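PDB 2G2Q: glutaredoxin-2 from Vaccinia virus, which serves as a cytoplasmic thiol-disulfide transfer protein that passes oxidising equivalents to viral membrane proteins and is necessary for virion morphogenesis and replication. Local coordinates for residues A[40-44]-A[45-49]; A[101-104]-A[105-108]. All coordinates share one frame; numbering follows the deposited sequence.

Both contacts are local, a turn in a loop and the capped start of a helix, within one thioredoxin-like chain. Their centres are about 35 Å apart. They lie on opposite sides of the chain's centre and, with about 16 Å between nearest atoms, do not touch. Interaction 1 (40-49) folds the exposed loop between strand 30-36 and helix 58-65, its centre 24 Å from that of the chain. Interaction 2 (101-108) starts helix 104-113 and lies closer in, at 13 Å. Its Val102 and Leu107 pack on helix 14-24, which contains Cys16 of the redox-active pair Cys13-Cys16. That disulfide is not formed in this structure.

Interaction 1. Residues A[40-44]-A[45-49]; sequences FFLKD and GDSSM
Ser47 meets the carbonyl of Lys43 with its backbone and its side chain. Ser47 N donates to Lys43 O at 3.1 Å with an N-H...O angle of 144°, approaching nearly in line with the C=O bond, and also has a weak bond to Asp44 O. The hydroxyl comes to the same oxygen, Ser47 OG to Lys43 O being 3.0 Å, but it also lies 3.1 Å from Leu42 O, and the direction of its proton is not settled. A chi1 of -52° sets OG beside the backbone N and so turns it back to both carbonyls. Leu42 CD2 approaches the hydroxyl, 3.5 Å from Ser47 OG. A salt bridge also spans the turn, Lys43 NZ to Asp46 OD1 at 3.2 Å; the lysine chain bends at chi3 and chi4 to bring its amine round to the carboxylate. Further along, Ser48 N bonds to Gly45 O at 3.2 Å. Before the turn, Phe40 touches Lys10 and Ser67 in other loops. Asp44, Gly45 and Asp46 all have helical backbone angles, which together with the bond from Ser47 N to Lys43 O are the signature of an alpha-turn, within the exposed loop that leads toward helix 58-65.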
# COMPACT_ATOMS: atom_id res chain seq x y z
N PHE A 40 -1.81 12.86 -9.40
CA PHE A 40 -2.61 11.97 -10.25
C PHE A 40 -3.10 12.72 -11.47
O PHE A 40 -3.42 13.93 -11.41
CB PHE A 40 -3.80 11.37 -9.47
CG PHE A 40 -3.38 10.54 -8.29
CD1 PHE A 40 -3.28 11.10 -7.03
CD2 PHE A 40 -3.04 9.21 -8.45
CE1 PHE A 40 -2.85 10.35 -5.95
CE2 PHE A 40 -2.62 8.44 -7.36
CZ PHE A 40 -2.53 9.01 -6.10
N PHE A 41 -3.13 12.00 -12.60
CA PHE A 41 -3.59 12.59 -13.85
C PHE A 41 -4.39 11.55 -14.63
O PHE A 41 -3.89 10.46 -14.97
CB PHE A 41 -2.38 13.10 -14.64
CG PHE A 41 -2.71 13.68 -15.98
CD1 PHE A 41 -3.25 14.96 -16.10
CD2 PHE A 41 -2.42 12.96 -17.14
CE1 PHE A 41 -3.53 15.51 -17.35
CE2 PHE A 41 -2.70 13.50 -18.41
CZ PHE A 41 -3.25 14.78 -18.52
N LEU A 42 -5.64 11.89 -14.90
CA LEU A 42 -6.51 11.04 -15.69
C LEU A 42 -6.21 11.30 -17.16
O LEU A 42 -6.51 12.38 -17.67
CB LEU A 42 -7.98 11.31 -15.36
CG LEU A 42 -9.03 10.51 -16.15
CD1 LEU A 42 -9.24 9.13 -15.56
CD2 LEU A 42 -10.34 11.26 -16.21
N LYS A 43 -5.60 10.30 -17.81
CA LYS A 43 -5.10 10.36 -19.20
C LYS A 43 -5.97 11.17 -20.11
O LYS A 43 -7.19 11.02 -20.08
CB LYS A 43 -4.93 8.95 -19.79
CG LYS A 43 -3.48 8.47 -19.96
CD LYS A 43 -3.39 6.96 -20.35
CE LYS A 43 -3.67 6.66 -21.86
NZ LYS A 43 -5.13 6.57 -22.27
N ASP A 44 -5.34 12.02 -20.92
CA ASP A 44 -6.06 12.96 -21.77
C ASP A 44 -7.11 12.27 -22.65
O ASP A 44 -8.23 12.78 -22.82
CB ASP A 44 -5.08 13.78 -22.64
CG ASP A 44 -5.80 14.77 -23.56
OD1 ASP A 44 -6.80 15.38 -23.11
OD2 ASP A 44 -5.37 14.95 -24.72
N GLY A 45 -6.74 11.11 -23.20
CA GLY A 45 -7.61 10.36 -24.11
C GLY A 45 -8.86 9.81 -23.44
O GLY A 45 -9.96 9.86 -24.02
N ASP A 46 -8.68 9.31 -22.22
CA ASP A 46 -9.77 8.79 -21.39
C ASP A 46 -10.74 9.89 -20.95
O ASP A 46 -11.92 9.63 -20.72
CB ASP A 46 -9.21 8.05 -20.17
CG ASP A 46 -8.40 6.82 -20.56
OD1 ASP A 46 -8.31 6.50 -21.76
OD2 ASP A 46 -7.86 6.15 -19.65
N SER A 47 -10.22 11.11 -20.85
CA SER A 47 -11.02 12.29 -20.51
C SER A 47 -11.92 12.76 -21.66
O SER A 47 -12.62 13.77 -21.52
CB SER A 47 -10.11 13.45 -20.08
OG SER A 47 -9.22 13.03 -19.07
N SER A 48 -11.89 12.05 -22.79
CA SER A 48 -12.72 12.43 -23.94
C SER A 48 -14.07 11.70 -24.00
O SER A 48 -14.98 12.15 -24.68
CB SER A 48 -11.96 12.26 -25.26
OG SER A 48 -11.29 13.47 -25.61
N MSE A 49 -14.18 10.58 -23.30
CA MSE A 49 -15.43 9.82 -23.24
C MSE A 49 -15.86 9.52 -21.80
O MSE A 49 -16.56 10.32 -21.17
CB MSE A 49 -15.32 8.53 -24.06
CG MSE A 49 -14.02 7.75 -23.89
SE MSE A 49 -14.09 6.26 -22.60
CE MSE A 49 -13.89 7.22 -20.93

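Interaction 2. Residues A[101-104]-A[105-108]; sequences LVNL and EILK
Asn103 is the N-cap of helix 104-113, and its side chain accepts from Ile106 N in the way usual for a capping asparagine. Among the polar contacts, this capping bond, Ile106 N to Asn103 OD1, is weak at 3.3 Å, although fairly straight at 159°. With chi1 at -178°, Asn103 CG is swung to the far side from the residue's backbone N, which brings OD1 round to the start of the helix, near Ile106 N. The same Ile106 N also has a weak bond to Asn103 O, so two modest acceptors share one amide. The regular helical bonds begin with Leu107 N to Asn103 O at 3.0 Å, the donor lying in the carbonyl plane, and continue with Lys108 N to Leu104 O at 2.7 Å.

The apolar contacts lie to either side of the cap in sequence. Val102 and Leu107, the residue before the N-cap and the fourth after it, bring their side chains together obliquely as a hydrophobic staple. Val102 also packs against Val19 and Ala22 and Leu107 against Val23, so both ends of the staple face helix 14-24 of the thioredoxin-like fold. Ile106 sets its CD1 over the face of the Asn103 amide, 3.8 Å from Asn103 ND2, and also touches Ser91. In the staple itself the closest approach is a single methyl pair, Val102 CG1 to Leu107 CD2, at 3.9 Å.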
# COMPACT_ATOMS: atom_id res chain seq x y z
N LEU A 101 -10.27 -1.98 9.34
CA LEU A 101 -9.84 -1.82 7.97
C LEU A 101 -8.66 -2.77 7.68
O LEU A 101 -8.55 -3.34 6.58
CB LEU A 101 -9.40 -0.37 7.79
CG LEU A 101 -9.15 0.25 6.42
CD1 LEU A 101 -7.84 -0.22 5.77
CD2 LEU A 101 -10.35 0.02 5.50
N VAL A 102 -7.78 -2.91 8.67
CA VAL A 102 -6.61 -3.78 8.58
C VAL A 102 -6.69 -4.88 9.63
O VAL A 102 -7.02 -4.65 10.80
CB VAL A 102 -5.26 -3.01 8.77
CG1 VAL A 102 -4.11 -3.84 8.20
CG2 VAL A 102 -5.29 -1.64 8.10
N ASN A 103 -6.40 -6.10 9.19
CA ASN A 103 -6.26 -7.22 10.08
C ASN A 103 -4.77 -7.55 10.16
O ASN A 103 -4.18 -8.05 9.20
CB ASN A 103 -7.06 -8.39 9.54
CG ASN A 103 -7.00 -9.59 10.43
OD1 ASN A 103 -5.94 -9.95 10.93
ND2 ASN A 103 -8.15 -10.23 10.63
N LEU A 104 -4.17 -7.24 11.30
CA LEU A 104 -2.72 -7.29 11.48
C LEU A 104 -2.18 -8.70 11.26
O LEU A 104 -1.17 -8.91 10.58
CB LEU A 104 -2.37 -6.81 12.88
CG LEU A 104 -1.07 -6.08 13.23
CD1 LEU A 104 -0.72 -6.39 14.69
CD2 LEU A 104 0.10 -6.41 12.29
N GLU A 105 -2.87 -9.68 11.83
CA GLU A 105 -2.39 -11.05 11.79
C GLU A 105 -2.29 -11.60 10.36
O GLU A 105 -1.37 -12.35 10.04
CB GLU A 105 -3.23 -11.95 12.71
CG GLU A 105 -3.34 -11.45 14.17
CD GLU A 105 -2.02 -11.51 14.95
OE1 GLU A 105 -0.97 -11.03 14.45
OE2 GLU A 105 -2.03 -12.02 16.09
N ILE A 106 -3.22 -11.19 9.49
CA ILE A 106 -3.15 -11.59 8.08
C ILE A 106 -2.08 -10.79 7.36
O ILE A 106 -1.35 -11.33 6.52
CB ILE A 106 -4.53 -11.48 7.37
CG1 ILE A 106 -5.56 -12.40 8.03
CG2 ILE A 106 -4.40 -11.81 5.88
CD1 ILE A 106 -7.01 -12.15 7.58
N LEU A 107 -1.98 -9.51 7.70
CA LEU A 107 -0.97 -8.65 7.10
C LEU A 107 0.44 -9.14 7.46
O LEU A 107 1.31 -9.22 6.60
CB LEU A 107 -1.18 -7.18 7.50
CG LEU A 107 -0.20 -6.19 6.88
CD1 LEU A 107 -0.25 -6.19 5.34
CD2 LEU A 107 -0.44 -4.80 7.41
N LYS A 108 0.65 -9.49 8.74
CA LYS A 108 1.92 -10.04 9.16
C LYS A 108 2.30 -11.28 8.33
O LYS A 108 3.41 -11.34 7.78
CB LYS A 108 1.93 -10.36 10.66
CG LYS A 108 3.34 -10.69 11.17
CD LYS A 108 3.43 -11.02 12.67
CE LYS A 108 4.92 -11.09 13.09
NZ LYS A 108 5.15 -11.19 14.57